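Local coordinates for protein putative pectin lyase (Geobacillus virus E2, PDB 7CHU) that forms the trimeric tailspike of a thermophilic bacteriophage and probably recognises, and perhaps cleaves, polysaccharide on the host cell surface, at residues M307-D312 with D327-K332; G408-L413 with Q437-T442; P23-T28 with V41-N46. All coordinates share one frame; numbering follows the deposited sequence.

The three contacts lie along an elongated chain, share no strand and are far apart: the centres of contacts 2 and 3 are about 103 Å from each other, on opposite sides of the chain's centre. Contact 1 is buried in the central beta-helix, where parallel strands bond backbone to backbone, with apolar side chains on one face and polar ones on the other. Contact 2, also buried, is antiparallel, with two backbone bonds, and apolar L411 and L413 meet other subunits. Contact 3 belongs to a small N-terminal sheet and is partly exposed; a turn, a proline-tyrosine CH-pi contact and a water bridge do much of its work.

Contact 1 (M307-D312 with D327-K332); sequences MYLDGD and DFIKVK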
loop_
_atom_site.group_PDB
_atom_site.type_symbol
_atom_site.label_atom_id
_atom_site.label_comp_id
_atom_site.label_asym_id
_atom_site.label_seq_id
_atom_site.Cartn_x
_atom_site.Cartn_y
_atom_site.Cartn_z
ATOM N N MET A 307 1.968 8.218 18.050
ATOM C CA MET A 307 2.238 9.225 17.026
ATOM C C MET A 307 1.744 10.568 17.539
ATOM O O MET A 307 0.547 10.715 17.809
ATOM C CB MET A 307 1.545 8.875 15.703
ATOM C CG MET A 307 1.666 10.002 14.661
ATOM S SD MET A 307 0.873 9.634 13.083
ATOM C CE MET A 307 1.848 8.232 12.546
ATOM N N TYR A 308 2.643 11.553 17.670
ATOM C CA TYR A 308 2.232 12.936 17.927
ATOM C C TYR A 308 2.202 13.672 16.598
ATOM O O TYR A 308 3.244 13.844 15.966
ATOM C CB TYR A 308 3.165 13.658 18.903
ATOM C CG TYR A 308 2.804 15.113 19.054
ATOM C CD1 TYR A 308 1.597 15.488 19.655
ATOM C CD2 TYR A 308 3.649 16.117 18.584
ATOM C CE1 TYR A 308 1.238 16.820 19.788
ATOM C CE2 TYR A 308 3.303 17.455 18.713
ATOM C CZ TYR A 308 2.096 17.805 19.316
ATOM O OH TYR A 308 1.753 19.134 19.446
ATOM N N LEU A 309 1.016 14.072 16.150
ATOM C CA LEU A 309 0.831 14.598 14.795
ATOM C C LEU A 309 0.525 16.099 14.823
ATOM O O LEU A 309 -0.605 16.522 14.595
ATOM C CB LEU A 309 -0.274 13.812 14.111
ATOM C CG LEU A 309 -0.634 14.088 12.660
ATOM C CD1 LEU A 309 0.635 14.379 11.904
ATOM C CD2 LEU A 309 -1.392 12.872 12.048
ATOM N N ASP A 310 1.562 16.918 15.078
ATOM C CA ASP A 310 1.481 18.365 14.839
ATOM C C ASP A 310 1.825 18.616 13.372
ATOM O O ASP A 310 2.944 19.006 13.009
ATOM C CB ASP A 310 2.401 19.131 15.785
ATOM C CG ASP A 310 2.365 20.654 15.571
ATOM O OD1 ASP A 310 1.378 21.212 15.016
ATOM O OD2 ASP A 310 3.357 21.298 15.974
ATOM N N GLY A 311 0.827 18.388 12.517
ATOM C CA GLY A 311 0.991 18.486 11.074
ATOM C C GLY A 311 -0.352 18.435 10.378
ATOM O O GLY A 311 -1.383 18.145 10.992
ATOM N N ASP A 312 -0.327 18.714 9.074
ATOM C CA ASP A 312 -1.531 18.752 8.258
ATOM C C ASP A 312 -1.455 17.734 7.129
ATOM O O ASP A 312 -0.365 17.364 6.678
ATOM C CB ASP A 312 -1.758 20.144 7.671
ATOM C CG ASP A 312 -1.865 21.223 8.740
ATOM O OD1 ASP A 312 -2.477 20.990 9.814
ATOM O OD2 ASP A 312 -1.337 22.328 8.491
ATOM N N ASP A 327 -2.707 8.657 24.115
ATOM C CA ASP A 327 -3.467 8.514 22.877
ATOM C C ASP A 327 -2.579 7.806 21.865
ATOM O O ASP A 327 -1.370 8.038 21.830
ATOM C CB ASP A 327 -3.904 9.870 22.321
ATOM C CG ASP A 327 -4.559 10.747 23.366
ATOM O OD1 ASP A 327 -5.518 10.285 24.020
ATOM O OD2 ASP A 327 -4.114 11.903 23.529
ATOM N N PHE A 328 -3.154 6.928 21.056
ATOM C CA PHE A 328 -2.377 6.327 19.996
ATOM C C PHE A 328 -1.937 7.380 18.959
ATOM O O PHE A 328 -0.786 7.383 18.521
ATOM C CB PHE A 328 -3.225 5.284 19.233
ATOM C CG PHE A 328 -3.221 3.901 19.840
ATOM C CD1 PHE A 328 -2.034 3.230 20.083
ATOM C CD2 PHE A 328 -4.419 3.259 20.140
ATOM C CE1 PHE A 328 -2.036 1.959 20.632
ATOM C CE2 PHE A 328 -4.427 1.988 20.689
ATOM C CZ PHE A 328 -3.233 1.338 20.936
ATOM N N ILE A 329 -2.860 8.267 18.572
ATOM C CA ILE A 329 -2.558 9.365 17.658
ATOM C C ILE A 329 -3.083 10.641 18.295
ATOM O O ILE A 329 -4.300 10.814 18.428
ATOM C CB ILE A 329 -3.180 9.188 16.263
ATOM C CG1 ILE A 329 -2.831 7.822 15.652
ATOM C CG2 ILE A 329 -2.701 10.320 15.317
ATOM C CD1 ILE A 329 -3.516 7.562 14.334
ATOM N N LYS A 330 -2.181 11.555 18.649
ATOM C CA LYS A 330 -2.551 12.847 19.226
ATOM C C LYS A 330 -2.405 13.899 18.134
ATOM O O LYS A 330 -1.288 14.194 17.695
ATOM C CB LYS A 330 -1.669 13.155 20.429
ATOM C CG LYS A 330 -2.116 14.285 21.296
ATOM C CD LYS A 330 -1.049 14.580 22.353
ATOM C CE LYS A 330 -1.626 14.771 23.743
ATOM N NZ LYS A 330 -1.998 13.467 24.412
ATOM N N VAL A 331 -3.531 14.426 17.657
ATOM C CA VAL A 331 -3.556 15.274 16.466
ATOM C C VAL A 331 -3.622 16.737 16.883
ATOM O O VAL A 331 -4.446 17.118 17.726
ATOM C CB VAL A 331 -4.753 14.932 15.559
ATOM C CG1 VAL A 331 -4.797 15.869 14.340
ATOM C CG2 VAL A 331 -4.721 13.449 15.131
ATOM N N LYS A 332 -2.783 17.562 16.251
ATOM C CA LYS A 332 -2.885 19.006 16.286
ATOM C C LYS A 332 -2.678 19.426 14.838
ATOM O O LYS A 332 -1.553 19.697 14.402
ATOM C CB LYS A 332 -1.850 19.634 17.229
ATOM C CG LYS A 332 -1.862 21.187 17.290
ATOM C CD LYS A 332 -0.607 21.664 18.047
ATOM C CE LYS A 332 -0.512 23.176 18.141
ATOM N NZ LYS A 332 -0.244 23.815 16.829
HETATM O O HOH W 1 2.490 23.943 16.108
#
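Four main-chain hydrogen bonds sew 307-312 to 327-332 in parallel register, M307 beside I329, Y308 beside K330 and L309 beside V331. M307 N reaches F328 O and K330 N returns to M307 O; L309 N then meets K330 O at 2.8 Å, and K332 N closes on L309 O with a nearly straight N-H (175°). Further on the chain tightens into an inverse gamma turn centred on D310, closed by a weak bond from G311 N to L309 O; G311 N also bonds K332 O weakly across the contact.

The apolar contacts lie on the face of M307, L309, I329 and V331: I329 CG2 is 4.3 Å from both M307 SD and L309 CD2. On the other face the Y308 ring and the K330 chain cross, with K330 CD 3.9 Å from Y308 CD1. The K330 chain bends in its outer half, which carries NZ back along its own strand to a salt bridge with D327 OD2 (2.8 Å).

Charge gathers at the C-terminal end of both segments. K332 runs alongside D310, pointing the same way, its CD touching Y308 OH (3.7 Å) and its NZ making a long salt bridge to D310 OD1 (3.6 Å). A water accepts from K332 NZ and donates to D310 OD2, so lysine and carboxylate are also joined through solvent. D310 OD1 and K332 O, both acceptors, lie 3.4 Å apart, and R278, bonded to both, probably offsets their repulsion.

The pair is one step of the pectate-lyase-like right-handed beta-helix, where successive coils align their strands. Strand 268-271 flanks 307-309, Y308 meeting Y269, while strand 351-353 continues the stack beyond 329-331, with V331 packed on V351 and L353.

Contact 2 (G408-L413 with Q437-T442); sequences GGRLAL and QIADNT
Q437 and A412 face each other as a non-hydrogen-bonded pair of an antiparallel beta-sheet, at the end of strand 433-438 and near the start of strand 410-415, in the part of the chain that follows the parallel beta-helix. Their CB atoms are 4.1 Å apart. Q437 leaves its backbone with CG between N and the carbonyl carbon (chi1 54°), and the rest of its side chain runs out extended alongside R410, pointing the same way. Its amide plane lies 21° from that of the guanidinium, and Q437 CD rests against R410 CD. The charged end of R410 is held by Q407 O and, through a salt bridge, by D444.

I438 carries the hydrogen-bonded pair with L411. I438 N donates to L411 O at 2.7 Å and I438 O accepts from L411 N at 3.0 Å; both bonds are moderately bent. R410 CB also presses on I438 O, 3.3 Å away. The I438 side chain lies on the face of L411, and I438 CD1 touches both L411 CD2 and L413 CD2 at 4.3 Å. This apolar patch continues across the trimer interface: L411 packs on Y403 of the second subunit, and L413 on L411 of the third.

A439 leaves the strand, its CB lying against R410 CG. At D440 the chains have parted, and the carboxylate turns to the second subunit, where R401 makes a salt bridge and Q415 a hydrogen bond. Where the backbones diverge, one water links them, accepting from D440 N at 3.2 Å and donating weakly to G409 O at 2.9 Å.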
loop_
_atom_site.group_PDB
_atom_site.type_symbol
_atom_site.label_atom_id
_atom_site.label_comp_id
_atom_site.label_asym_id
_atom_site.label_seq_id
_atom_site.Cartn_x
_atom_site.Cartn_y
_atom_site.Cartn_z
ATOM N N GLY A 408 -29.215 1.324 21.053
ATOM C CA GLY A 408 -29.755 0.118 21.647
ATOM C C GLY A 408 -30.358 -0.846 20.650
ATOM O O GLY A 408 -31.435 -1.392 20.896
ATOM N N GLY A 409 -29.699 -1.051 19.516
ATOM C CA GLY A 409 -30.207 -1.949 18.492
ATOM C C GLY A 409 -31.055 -1.289 17.431
ATOM O O GLY A 409 -31.481 -1.963 16.491
ATOM N N ARG A 410 -31.315 0.004 17.550
ATOM C CA ARG A 410 -32.071 0.745 16.563
ATOM C C ARG A 410 -31.132 1.500 15.623
ATOM O O ARG A 410 -30.011 1.866 15.994
ATOM C CB ARG A 410 -33.023 1.716 17.260
ATOM C CG ARG A 410 -33.875 1.094 18.411
ATOM C CD ARG A 410 -34.533 2.208 19.236
ATOM N NE ARG A 410 -35.318 1.699 20.360
ATOM C CZ ARG A 410 -34.818 1.358 21.550
ATOM N NH1 ARG A 410 -33.512 1.458 21.798
ATOM N NH2 ARG A 410 -35.635 0.900 22.503
ATOM N N LEU A 411 -31.605 1.751 14.406
ATOM C CA LEU A 411 -30.903 2.666 13.503
ATOM C C LEU A 411 -31.312 4.087 13.869
ATOM O O LEU A 411 -32.507 4.408 13.891
ATOM C CB LEU A 411 -31.227 2.366 12.041
ATOM C CG LEU A 411 -30.842 3.398 10.973
ATOM C CD1 LEU A 411 -29.347 3.709 11.016
ATOM C CD2 LEU A 411 -31.259 2.922 9.590
ATOM N N ALA A 412 -30.344 4.925 14.216
ATOM C CA ALA A 412 -30.674 6.234 14.765
ATOM C C ALA A 412 -29.933 7.359 14.052
ATOM O O ALA A 412 -28.755 7.223 13.690
ATOM C CB ALA A 412 -30.380 6.275 16.258
ATOM N N LEU A 413 -30.640 8.474 13.877
ATOM C CA LEU A 413 -30.162 9.683 13.211
ATOM C C LEU A 413 -30.339 10.794 14.237
ATOM O O LEU A 413 -31.458 11.274 14.433
ATOM C CB LEU A 413 -30.946 9.967 11.931
ATOM C CG LEU A 413 -30.946 8.911 10.801
ATOM C CD1 LEU A 413 -29.539 8.389 10.572
ATOM C CD2 LEU A 413 -31.911 7.781 11.049
ATOM N N GLN A 437 -35.141 7.375 15.787
ATOM C CA GLN A 437 -34.601 6.039 15.984
ATOM C C GLN A 437 -35.594 5.030 15.426
ATOM O O GLN A 437 -36.801 5.123 15.686
ATOM C CB GLN A 437 -34.281 5.770 17.457
ATOM C CG GLN A 437 -35.429 6.004 18.448
ATOM C CD GLN A 437 -34.932 6.014 19.895
ATOM O OE1 GLN A 437 -33.837 6.510 20.200
ATOM N NE2 GLN A 437 -35.737 5.469 20.794
ATOM N N ILE A 438 -35.076 4.085 14.639
ATOM C CA ILE A 438 -35.877 3.135 13.868
ATOM C C ILE A 438 -35.644 1.743 14.447
ATOM O O ILE A 438 -34.538 1.206 14.357
ATOM C CB ILE A 438 -35.516 3.200 12.378
ATOM C CG1 ILE A 438 -35.704 4.634 11.853
ATOM C CG2 ILE A 438 -36.297 2.188 11.567
ATOM C CD1 ILE A 438 -35.046 4.829 10.484
ATOM N N ALA A 439 -36.679 1.161 15.057
ATOM C CA ALA A 439 -36.558 -0.093 15.781
ATOM C C ALA A 439 -37.026 -1.256 14.920
ATOM O O ALA A 439 -37.565 -1.076 13.828
ATOM C CB ALA A 439 -37.365 -0.036 17.082
ATOM N N ASP A 440 -36.763 -2.468 15.396
ATOM C CA ASP A 440 -37.364 -3.664 14.811
ATOM C C ASP A 440 -38.230 -4.384 15.846
ATOM O O ASP A 440 -38.194 -5.611 15.991
ATOM C CB ASP A 440 -36.323 -4.595 14.169
ATOM C CG ASP A 440 -35.117 -4.890 15.049
ATOM O OD1 ASP A 440 -35.264 -4.902 16.290
ATOM O OD2 ASP A 440 -34.011 -5.124 14.479
ATOM N N ASN A 441 -39.027 -3.610 16.573
ATOM C CA ASN A 441 -40.068 -4.153 17.432
ATOM C C ASN A 441 -41.318 -3.291 17.281
ATOM O O ASN A 441 -41.241 -2.098 16.958
ATOM C CB ASN A 441 -39.600 -4.260 18.899
ATOM C CG ASN A 441 -39.427 -2.908 19.583
ATOM O OD1 ASN A 441 -40.402 -2.244 19.936
ATOM N ND2 ASN A 441 -38.188 -2.525 19.820
ATOM N N THR A 442 -42.484 -3.924 17.474
ATOM C CA THR A 442 -43.770 -3.307 17.155
ATOM C C THR A 442 -44.186 -2.231 18.146
ATOM O O THR A 442 -45.087 -1.443 17.833
ATOM C CB THR A 442 -44.878 -4.366 17.134
ATOM O OG1 THR A 442 -44.869 -5.040 18.389
ATOM C CG2 THR A 442 -44.655 -5.378 16.015
HETATM O O HOH W 2 -34.280 -1.940 17.345
#

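Contact 3 (P23-T28 with V41-N46); sequences PQHGDT and VYRYEN
Y44 lies across P23. Y44 CB sits 3.5 Å from Q24 O. With CG anti to the backbone N (chi1 -163°), the ring is carried across the proline, CG lying against P23 CB. CD1, CE1 and CZ lie against P23 CG. Y44 CD2 meets Q24 O near the plane of the ring, and Y44 CE2 comes 3.4 Å from P23 O. Over one face P23 CG stands 3.5 Å from the centroid of the Y44 ring, only 11° off its normal, a close CH-pi contact. At the tip, Y44 OH is 4.1 Å from P23 CG. W49 meets the same tyrosine edge-to-face.

The backbone of Y44 is gripped at both ends: Y44 N donates to D27 O (2.9 Å), and Y44 O accepts from G26 N. G26 belongs to a type II turn from Q24 to D27, braced by Q24 N donating to D27 OD2, which also pairs with R5.

One residue back, R43 lays one guanidinium face over G26 CA, while a water accepts from R43 NH1 and donates to T28 OG1 at 2.7 Å. T28 OG1 in turn donates to G26 O, and R43 NH2 is hydrogen-bonded to K3 O.

T28 and R43 form a non-hydrogen-bonded pair, placing the contact at the open end of an antiparallel beta hairpin, strands 27-30 and 40-45, at the middle of the four-stranded mixed sheet of the N-terminal region.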
loop_
_atom_site.group_PDB
_atom_site.type_symbol
_atom_site.label_atom_id
_atom_site.label_comp_id
_atom_site.label_asym_id
_atom_site.label_seq_id
_atom_site.Cartn_x
_atom_site.Cartn_y
_atom_site.Cartn_z
ATOM N N PRO A 23 64.713 -35.453 -11.429
ATOM C CA PRO A 23 63.320 -34.995 -11.483
ATOM C C PRO A 23 62.359 -36.157 -11.686
ATOM O O PRO A 23 62.603 -37.063 -12.488
ATOM C CB PRO A 23 63.311 -34.041 -12.681
ATOM C CG PRO A 23 64.331 -34.590 -13.579
ATOM C CD PRO A 23 65.422 -35.147 -12.689
ATOM N N GLN A 24 61.266 -36.129 -10.931
ATOM C CA GLN A 24 60.215 -37.131 -11.012
ATOM C C GLN A 24 59.094 -36.640 -11.924
ATOM O O GLN A 24 59.047 -35.473 -12.332
ATOM C CB GLN A 24 59.673 -37.441 -9.614
ATOM C CG GLN A 24 60.709 -37.885 -8.559
ATOM C CD GLN A 24 61.781 -38.837 -9.083
ATOM O OE1 GLN A 24 62.608 -38.483 -9.925
ATOM N NE2 GLN A 24 61.764 -40.065 -8.579
ATOM N N HIS A 25 58.184 -37.555 -12.254
ATOM C CA HIS A 25 57.031 -37.181 -13.060
ATOM C C HIS A 25 56.115 -36.266 -12.258
ATOM O O HIS A 25 55.733 -36.586 -11.127
ATOM C CB HIS A 25 56.262 -38.417 -13.525
ATOM C CG HIS A 25 55.121 -38.103 -14.449
ATOM N ND1 HIS A 25 53.811 -38.046 -14.022
ATOM C CD2 HIS A 25 55.097 -37.820 -15.774
ATOM C CE1 HIS A 25 53.029 -37.745 -15.046
ATOM N NE2 HIS A 25 53.785 -37.601 -16.119
ATOM N N GLY A 26 55.759 -35.128 -12.848
ATOM C CA GLY A 26 54.893 -34.168 -12.206
ATOM C C GLY A 26 55.610 -33.046 -11.497
ATOM O O GLY A 26 54.950 -32.089 -11.069
ATOM N N ASP A 27 56.932 -33.134 -11.355
ATOM C CA ASP A 27 57.691 -32.054 -10.746
ATOM C C ASP A 27 57.510 -30.772 -11.547
ATOM O O ASP A 27 57.579 -30.776 -12.781
ATOM C CB ASP A 27 59.174 -32.427 -10.646
ATOM C CG ASP A 27 59.454 -33.362 -9.488
ATOM O OD1 ASP A 27 58.466 -33.830 -8.874
ATOM O OD2 ASP A 27 60.647 -33.630 -9.195
ATOM N N THR A 28 57.269 -29.674 -10.835
ATOM C CA THR A 28 56.933 -28.397 -11.444
ATOM C C THR A 28 57.766 -27.313 -10.779
ATOM O O THR A 28 57.835 -27.248 -9.545
ATOM C CB THR A 28 55.429 -28.124 -11.306
ATOM O OG1 THR A 28 54.706 -29.266 -11.774
ATOM C CG2 THR A 28 55.015 -26.920 -12.120
ATOM N N VAL A 41 57.055 -21.630 -16.376
ATOM C CA VAL A 41 56.816 -22.754 -15.480
ATOM C C VAL A 41 57.026 -24.028 -16.291
ATOM O O VAL A 41 56.441 -24.188 -17.370
ATOM C CB VAL A 41 55.406 -22.701 -14.865
ATOM C CG1 VAL A 41 55.058 -23.997 -14.166
ATOM C CG2 VAL A 41 55.299 -21.538 -13.883
ATOM N N TYR A 42 57.873 -24.921 -15.787
ATOM C CA TYR A 42 58.235 -26.132 -16.506
ATOM C C TYR A 42 57.766 -27.339 -15.712
ATOM O O TYR A 42 57.825 -27.349 -14.476
ATOM C CB TYR A 42 59.755 -26.198 -16.772
ATOM C CG TYR A 42 60.263 -25.050 -17.635
ATOM C CD1 TYR A 42 60.341 -25.164 -19.024
ATOM C CD2 TYR A 42 60.646 -23.847 -17.059
ATOM C CE1 TYR A 42 60.799 -24.103 -19.803
ATOM C CE2 TYR A 42 61.101 -22.792 -17.825
ATOM C CZ TYR A 42 61.175 -22.919 -19.193
ATOM O OH TYR A 42 61.628 -21.844 -19.929
ATOM N N ARG A 43 57.266 -28.340 -16.427
ATOM C CA ARG A 43 56.785 -29.567 -15.816
ATOM C C ARG A 43 57.546 -30.740 -16.407
ATOM O O ARG A 43 57.663 -30.852 -17.631
ATOM C CB ARG A 43 55.292 -29.742 -16.044
ATOM C CG ARG A 43 54.748 -31.083 -15.599
ATOM C CD ARG A 43 53.297 -31.215 -16.038
ATOM N NE ARG A 43 52.748 -32.530 -15.740
ATOM C CZ ARG A 43 52.228 -32.863 -14.566
ATOM N NH1 ARG A 43 52.193 -31.969 -13.586
ATOM N NH2 ARG A 43 51.748 -34.083 -14.373
ATOM N N TYR A 44 58.071 -31.601 -15.542
ATOM C CA TYR A 44 58.838 -32.753 -16.006
ATOM C C TYR A 44 57.850 -33.835 -16.413
ATOM O O TYR A 44 57.307 -34.552 -15.567
ATOM C CB TYR A 44 59.810 -33.246 -14.938
ATOM C CG TYR A 44 60.890 -34.155 -15.497
ATOM C CD1 TYR A 44 61.917 -33.644 -16.292
ATOM C CD2 TYR A 44 60.870 -35.526 -15.252
ATOM C CE1 TYR A 44 62.897 -34.473 -16.818
ATOM C CE2 TYR A 44 61.848 -36.361 -15.770
ATOM C CZ TYR A 44 62.856 -35.829 -16.552
ATOM O OH TYR A 44 63.826 -36.657 -17.067
ATOM N N GLU A 45 57.608 -33.942 -17.717
ATOM C CA GLU A 45 56.703 -34.929 -18.283
ATOM C C GLU A 45 57.511 -35.970 -19.041
ATOM O O GLU A 45 58.445 -35.628 -19.778
ATOM C CB GLU A 45 55.682 -34.272 -19.215
ATOM C CG GLU A 45 54.262 -34.254 -18.661
ATOM C CD GLU A 45 53.354 -33.284 -19.407
ATOM O OE1 GLU A 45 53.839 -32.619 -20.358
ATOM O OE2 GLU A 45 52.159 -33.184 -19.038
ATOM N N ASN A 46 57.146 -37.241 -18.851
ATOM C CA ASN A 46 57.842 -38.371 -19.463
ATOM C C ASN A 46 59.335 -38.330 -19.150
ATOM O O ASN A 46 59.783 -38.937 -18.170
ATOM C CB ASN A 46 57.603 -38.400 -20.974
ATOM C CG ASN A 46 56.123 -38.391 -21.327
ATOM O OD1 ASN A 46 55.612 -37.418 -21.876
ATOM N ND2 ASN A 46 55.425 -39.477 -20.993
HETATM O O HOH W 3 52.489 -28.956 -13.203
#